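Local coordinates for PfhB2 (Pasteurella multocida, PDB 6U8T), which is probably a YopT-type cysteine protease, forming one domain of the PfhB2 toxin and related to the papain-like (clan CA) peptidases, at residues K25-V28 with K29-T33; E111-G115 with D116-R120. The protein carries 1 engineered substitution. All coordinates share one frame; numbering follows the deposited sequence.

How the contacts relate
Neither contact is buried in the core: both lie at the surface, each within one unbroken run of chain, and they share no secondary-structure element. Contact 1 is about two and a half turns of helix 20-51, its centre about 9 Å from that of the chain, and one side of it packs on the second subunit. Contact 2 is the tip of the hairpin of strands 111-114 and 117-127, its centre about 31 Å from that of the chain, and is untouched by the other subunit. The centres of contact 1 and contact 2 are about 39 Å apart. Main-chain hydrogen bonds dominate contact 1, with weak apolar touching, whereas contact 2 adds a charged network to its cross-strand bonds.

Contact 1. Residues K25-V28 with K29-T33; sequences KEIV and KHVDT
A bend at the second torsion of Glu26 (chi2 -55°) and a first torsion that sets Lys29 CG anti to the backbone N (chi1 -171°) bring these two side chains together; the lysine folds twice further out. The two chains then run side by side in the same direction, with Glu26 OE2 4.0 Å from Lys29 CE. The ammonium itself is turned aside, Lys29 NZ standing 5.1 Å from Glu26 OE2, so opposite charges are near neighbours without a salt bridge.

Well round the helix from this pair, Ile27 and Val31 sit one turn apart. One methyl of the valine, CG2, rests 3.4 Å from Ile27 O, and it only grazes the isoleucine branch, Ile27 CG2 to Val31 CG2 being 4.4 Å. The same carbonyl receives a nearly straight bond from the valine amide, Val31 N to Ile27 O at 2.9 Å with 174° at the hydrogen. Lys29, His30 and Asp32 donate likewise to Lys25, Glu26 and Val28. Ile27, His30 and Val31 also pack on the second subunit, where Ile27 meets its own counterpart. The four amide-carbonyl bonds follow the i to i+4 pattern of a regular alpha helix, here a stretch of helix 20-51 with one side at a subunit interface.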
ATOM      1  N   LYS C  25     -10.749   4.402   4.229  1.00 29.10           N
ATOM      2  CA  LYS C  25     -10.106   5.562   4.908  1.00 30.80           C
ATOM      3  C   LYS C  25      -9.668   5.189   6.341  1.00 28.36           C
ATOM      4  O   LYS C  25      -8.611   5.659   6.775  1.00 25.25           O
ATOM      5  CB  LYS C  25     -11.039   6.758   4.844  1.00 35.37           C
ATOM      6  CG  LYS C  25     -11.182   7.349   3.439  1.00 41.48           C
ATOM      7  CD  LYS C  25     -11.820   8.709   3.433  1.00 46.04           C
ATOM      8  CE  LYS C  25     -13.297   8.696   3.735  1.00 53.34           C
ATOM      9  NZ  LYS C  25     -13.952   9.954   3.273  1.00 58.51           N
ATOM     10  N   GLU C  26     -10.430   4.343   7.031  1.00 28.27           N
ATOM     11  CA  GLU C  26     -10.063   3.818   8.377  1.00 30.09           C
ATOM     12  C   GLU C  26      -8.807   2.931   8.244  1.00 28.01           C
ATOM     13  O   GLU C  26      -7.897   3.061   9.074  1.00 26.08           O
ATOM     14  CB  GLU C  26     -11.224   3.033   9.006  1.00 33.52           C
ATOM     15  CG  GLU C  26     -12.355   3.903   9.530  1.00 37.76           C
ATOM     16  CD  GLU C  26     -11.897   4.952  10.527  1.00 42.14           C
ATOM     17  OE1 GLU C  26     -11.133   4.605  11.502  1.00 42.37           O
ATOM     18  OE2 GLU C  26     -12.305   6.124  10.350  1.00 53.19           O
ATOM     19  N   ILE C  27      -8.733   2.116   7.188  1.00 28.05           N
ATOM     20  CA  ILE C  27      -7.556   1.241   6.908  1.00 27.00           C
ATOM     21  C   ILE C  27      -6.320   2.123   6.691  1.00 26.26           C
ATOM     22  O   ILE C  27      -5.253   1.859   7.290  1.00 26.44           O
ATOM     23  CB  ILE C  27      -7.848   0.318   5.723  1.00 27.41           C
ATOM     24  CG1 ILE C  27      -8.905  -0.734   6.066  1.00 29.50           C
ATOM     25  CG2 ILE C  27      -6.570  -0.326   5.242  1.00 27.94           C
ATOM     26  CD1 ILE C  27      -9.400  -1.561   4.870  1.00 28.84           C
ATOM     27  N   VAL C  28      -6.442   3.167   5.881  1.00 28.49           N
ATOM     28  CA  VAL C  28      -5.317   4.107   5.599  1.00 27.44           C
ATOM     29  C   VAL C  28      -4.841   4.721   6.923  1.00 26.56           C
ATOM     30  O   VAL C  28      -3.623   4.748   7.158  1.00 24.75           O
ATOM     31  CB  VAL C  28      -5.723   5.177   4.566  1.00 31.04           C
ATOM     32  CG1 VAL C  28      -4.744   6.340   4.535  1.00 29.72           C
ATOM     33  CG2 VAL C  28      -5.883   4.574   3.171  1.00 32.00           C
ATOM     34  N   LYS C  29      -5.758   5.161   7.774  1.00 26.90           N
ATOM     35  CA  LYS C  29      -5.427   5.766   9.094  1.00 28.10           C
ATOM     36  C   LYS C  29      -4.652   4.740   9.934  1.00 25.19           C
ATOM     37  O   LYS C  29      -3.615   5.115  10.544  1.00 24.33           O
ATOM     38  CB  LYS C  29      -6.708   6.215   9.806  1.00 35.84           C
ATOM     39  CG  LYS C  29      -6.500   7.040  11.069  1.00 43.66           C
ATOM     40  CD  LYS C  29      -7.744   7.170  11.948  1.00 54.67           C
ATOM     41  CE  LYS C  29      -8.876   7.976  11.337  1.00 66.14           C
ATOM     42  NZ  LYS C  29      -8.654   9.434  11.500  1.00 77.04           N
ATOM     43  N   HIS C  30      -5.119   3.488   9.934  1.00 22.61           N
ATOM     44  CA  HIS C  30      -4.514   2.402  10.715  1.00 23.04           C
ATOM     45  C   HIS C  30      -3.061   2.191  10.243  1.00 23.39           C
ATOM     46  O   HIS C  30      -2.151   2.291  11.061  1.00 21.27           O
ATOM     47  CB  HIS C  30      -5.346   1.122  10.625  1.00 23.71           C
ATOM     48  CG  HIS C  30      -4.671  -0.019  11.308  1.00 22.48           C
ATOM     49  ND1 HIS C  30      -4.852  -0.297  12.636  1.00 24.35           N
ATOM     50  CD2 HIS C  30      -3.750  -0.889  10.851  1.00 23.75           C
ATOM     51  CE1 HIS C  30      -4.089  -1.332  12.967  1.00 25.33           C
ATOM     52  NE2 HIS C  30      -3.373  -1.702  11.888  1.00 23.56           N
ATOM     53  N   VAL C  31      -2.875   1.951   8.953  1.00 23.97           N
ATOM     54  CA  VAL C  31      -1.550   1.641   8.340  1.00 25.70           C
ATOM     55  C   VAL C  31      -0.588   2.827   8.549  1.00 27.06           C
ATOM     56  O   VAL C  31       0.583   2.604   8.848  1.00 23.55           O
ATOM     57  CB  VAL C  31      -1.718   1.301   6.847  1.00 24.30           C
ATOM     58  CG1 VAL C  31      -0.387   1.253   6.155  1.00 24.24           C
ATOM     59  CG2 VAL C  31      -2.448  -0.015   6.657  1.00 24.46           C
ATOM     60  N   ASP C  32      -1.075   4.064   8.426  1.00 30.30           N
ATOM     61  CA  ASP C  32      -0.257   5.274   8.706  1.00 29.37           C
ATOM     62  C   ASP C  32       0.166   5.271  10.186  1.00 26.24           C
ATOM     63  O   ASP C  32       1.367   5.428  10.446  1.00 26.31           O
ATOM     64  CB  ASP C  32      -1.023   6.542   8.332  1.00 34.16           C
ATOM     65  CG  ASP C  32      -0.117   7.756   8.175  1.00 38.38           C
ATOM     66  OD1 ASP C  32       0.863   7.680   7.420  1.00 40.47           O
ATOM     67  OD2 ASP C  32      -0.387   8.768   8.822  1.00 54.00           O
ATOM     68  N   THR C  33      -0.775   5.104  11.122  1.00 22.82           N
ATOM     69  CA  THR C  33      -0.490   5.143  12.578  1.00 23.04           C
ATOM     70  C   THR C  33       0.516   4.031  12.915  1.00 24.69           C
ATOM     71  O   THR C  33       1.397   4.236  13.764  1.00 27.78           O
ATOM     72  CB  THR C  33      -1.765   4.976  13.416  1.00 22.16           C
ATOM     73  OG1 THR C  33      -2.555   6.145  13.245  1.00 22.38           O
ATOM     74  CG2 THR C  33      -1.499   4.815  14.894  1.00 21.36           C
TER

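Contact 2. Residues E111-G115 with D116-R120; sequences EKKVG and DLSRR
The guanidinium of Arg119 takes the aliphatic root of Lys112 on one face: Lys112 CB sits 3.8 Å above the plane, over its centre, and Lys112 CG comes 3.6 Å from Arg119 NH2. The arginine begins with CG in the crowded position between its backbone N and carbonyl carbon (chi1 68°) and then runs extended as far as NE, which brings the flat group over the CB of Lys112. The ammonium of Lys112 leads away from it, towards Asp121, with which it makes a weak, long ion pair. The other guanidinium, of Arg120, meets the carboxylate of Glu111 with their planes 48° apart, and the salt bridge is long, 3.9 Å from Arg120 NE to Glu111 OE2. A further salt bridge joins Arg120 NH2 to Asp99 of helix 91-104.

The second carboxylate oxygen of Glu111 works on the side of the hairpin that carries Lys113 and Ser118. Its OE1 lies 3.2 Å from Lys113 NZ, in a salt bridge whose hydrogen bond is weak, and 2.9 Å from Ser118 OG, where a weak hydrogen bond is possible but not settled.

Beneath the side chains, Lys112 pairs with Arg119 through two amide-carbonyl bonds, and Val114 with Leu117 through two more. Leu117 N reaches Val114 O at 3.1 Å from above the carbonyl plane and closes a type II' turn from Val114 to Leu117; the reverse bond completes the pair. Gly115 takes the first corner, where the positive phi (49°) suits glycine. The result is a two-residue-loop beta hairpin whose backbone bonds set the strand register. Glu111 joins Lys113 and Arg120 in one charged network at the surface, but its ion pairs are long or weakly bonded and Arg120 is held chiefly by Asp99, so they probably add only modestly to the hairpin.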
ATOM      1  N   GLU C 111      29.037   6.380   9.481  1.00 28.16           N
ATOM      2  CA  GLU C 111      29.400   7.353   8.431  1.00 31.75           C
ATOM      3  C   GLU C 111      30.236   6.623   7.380  1.00 32.34           C
ATOM      4  O   GLU C 111      31.008   5.710   7.760  1.00 33.17           O
ATOM      5  CB  GLU C 111      30.195   8.533   8.990  1.00 35.64           C
ATOM      6  CG  GLU C 111      29.717   9.018  10.339  1.00 39.00           C
ATOM      7  CD  GLU C 111      29.533  10.514  10.413  1.00 47.72           C
ATOM      8  OE1 GLU C 111      30.583  11.251  10.411  1.00 48.11           O
ATOM      9  OE2 GLU C 111      28.333  10.936  10.457  1.00 53.84           O
ATOM     10  N   LYS C 112      30.135   7.035   6.114  1.00 33.37           N
ATOM     11  CA  LYS C 112      31.189   6.814   5.089  1.00 35.54           C
ATOM     12  C   LYS C 112      32.015   8.086   5.034  1.00 35.82           C
ATOM     13  O   LYS C 112      31.397   9.148   5.001  1.00 36.76           O
ATOM     14  CB  LYS C 112      30.531   6.477   3.760  1.00 36.94           C
ATOM     15  CG  LYS C 112      29.712   5.189   3.796  1.00 39.44           C
ATOM     16  CD  LYS C 112      30.517   3.954   4.207  1.00 41.15           C
ATOM     17  CE  LYS C 112      30.023   2.701   3.508  1.00 45.60           C
ATOM     18  NZ  LYS C 112      30.432   1.462   4.213  1.00 49.31           N
ATOM     19  N   LYS C 113      33.320   7.968   5.251  1.00 36.62           N
ATOM     20  CA  LYS C 113      34.299   9.077   5.268  1.00 39.47           C
ATOM     21  C   LYS C 113      35.149   9.049   3.996  1.00 41.58           C
ATOM     22  O   LYS C 113      35.631   7.950   3.659  1.00 44.74           O
ATOM     23  CB  LYS C 113      35.200   8.929   6.494  1.00 40.21           C
ATOM     24  CG  LYS C 113      34.462   9.136   7.802  1.00 39.85           C
ATOM     25  CD  LYS C 113      35.365   9.017   9.017  1.00 42.26           C
ATOM     26  CE  LYS C 113      34.814   9.740  10.226  1.00 42.16           C
ATOM     27  NZ  LYS C 113      33.342   9.666  10.234  1.00 40.33           N
ATOM     28  N   VAL C 114      35.360  10.196   3.348  1.00 42.58           N
ATOM     29  CA  VAL C 114      36.385  10.360   2.270  1.00 44.06           C
ATOM     30  C   VAL C 114      37.181  11.621   2.591  1.00 45.93           C
ATOM     31  O   VAL C 114      36.585  12.703   2.630  1.00 46.20           O
ATOM     32  CB  VAL C 114      35.798  10.412   0.840  1.00 44.28           C
ATOM     33  CG1 VAL C 114      36.923  10.203  -0.180  1.00 46.43           C
ATOM     34  CG2 VAL C 114      34.645   9.439   0.634  1.00 41.72           C
ATOM     35  N   GLY C 115      38.489  11.497   2.784  1.00 48.14           N
ATOM     36  CA  GLY C 115      39.327  12.558   3.365  1.00 50.80           C
ATOM     37  C   GLY C 115      38.694  13.088   4.644  1.00 50.09           C
ATOM     38  O   GLY C 115      38.355  12.270   5.501  1.00 49.05           O
ATOM     39  N   ASP C 116      38.486  14.405   4.747  1.00 52.31           N
ATOM     40  CA  ASP C 116      37.942  15.071   5.963  1.00 51.74           C
ATOM     41  C   ASP C 116      36.414  15.065   6.006  1.00 48.31           C
ATOM     42  O   ASP C 116      35.908  15.564   6.999  1.00 48.02           O
ATOM     43  CB  ASP C 116      38.438  16.516   6.053  1.00 55.66           C
ATOM     44  CG  ASP C 116      39.932  16.619   6.245  1.00 59.72           C
ATOM     45  OD1 ASP C 116      40.516  15.685   6.832  1.00 61.54           O
ATOM     46  OD2 ASP C 116      40.497  17.642   5.827  1.00 67.46           O
ATOM     47  N   LEU C 117      35.708  14.514   5.012  1.00 47.11           N
ATOM     48  CA  LEU C 117      34.228  14.670   4.871  1.00 45.73           C
ATOM     49  C   LEU C 117      33.495  13.386   5.285  1.00 43.84           C
ATOM     50  O   LEU C 117      34.018  12.294   5.041  1.00 43.84           O
ATOM     51  CB  LEU C 117      33.899  15.048   3.422  1.00 46.07           C
ATOM     52  CG  LEU C 117      34.376  16.440   3.017  1.00 49.46           C
ATOM     53  CD1 LEU C 117      34.202  16.677   1.533  1.00 50.46           C
ATOM     54  CD2 LEU C 117      33.629  17.512   3.798  1.00 50.17           C
ATOM     55  N   SER C 118      32.286  13.522   5.835  1.00 42.71           N
ATOM     56  CA  SER C 118      31.389  12.394   6.195  1.00 41.35           C
ATOM     57  C   SER C 118      30.081  12.469   5.405  1.00 40.05           C
ATOM     58  O   SER C 118      29.799  13.508   4.817  1.00 41.28           O
ATOM     59  CB  SER C 118      31.086  12.347   7.655  1.00 39.50           C
ATOM     60  OG  SER C 118      32.294  12.397   8.366  1.00 43.59           O
ATOM     61  N   ARG C 119      29.414  11.335   5.309  1.00 37.75           N
ATOM     62  CA  ARG C 119      27.979  11.210   4.974  1.00 38.64           C
ATOM     63  C   ARG C 119      27.444   9.954   5.674  1.00 35.87           C
ATOM     64  O   ARG C 119      28.246   9.099   6.078  1.00 33.16           O
ATOM     65  CB  ARG C 119      27.744  11.150   3.468  1.00 41.46           C
ATOM     66  CG  ARG C 119      28.275   9.884   2.834  1.00 45.26           C
ATOM     67  CD  ARG C 119      27.780   9.738   1.411  1.00 53.43           C
ATOM     68  NE  ARG C 119      28.268   8.485   0.856  1.00 56.47           N
ATOM     69  CZ  ARG C 119      27.761   7.285   1.132  1.00 59.56           C
ATOM     70  NH1 ARG C 119      26.723   7.159   1.949  1.00 60.52           N
ATOM     71  NH2 ARG C 119      28.317   6.209   0.600  1.00 59.59           N
ATOM     72  N   ARG C 120      26.136   9.886   5.859  1.00 33.84           N
ATOM     73  CA  ARG C 120      25.502   8.772   6.614  1.00 32.35           C
ATOM     74  C   ARG C 120      25.696   7.482   5.825  1.00 31.21           C
ATOM     75  O   ARG C 120      25.572   7.521   4.611  1.00 29.72           O
ATOM     76  CB  ARG C 120      24.039   9.103   6.917  1.00 31.22           C
ATOM     77  CG  ARG C 120      23.895  10.314   7.824  1.00 33.71           C
ATOM     78  CD  ARG C 120      24.727  10.079   9.079  1.00 35.69           C
ATOM     79  NE  ARG C 120      24.452  10.999  10.164  1.00 40.32           N
ATOM     80  CZ  ARG C 120      23.358  10.993  10.924  1.00 43.56           C
ATOM     81  NH1 ARG C 120      22.381  10.128  10.690  1.00 42.52           N
ATOM     82  NH2 ARG C 120      23.227  11.892  11.885  1.00 43.76           N
TER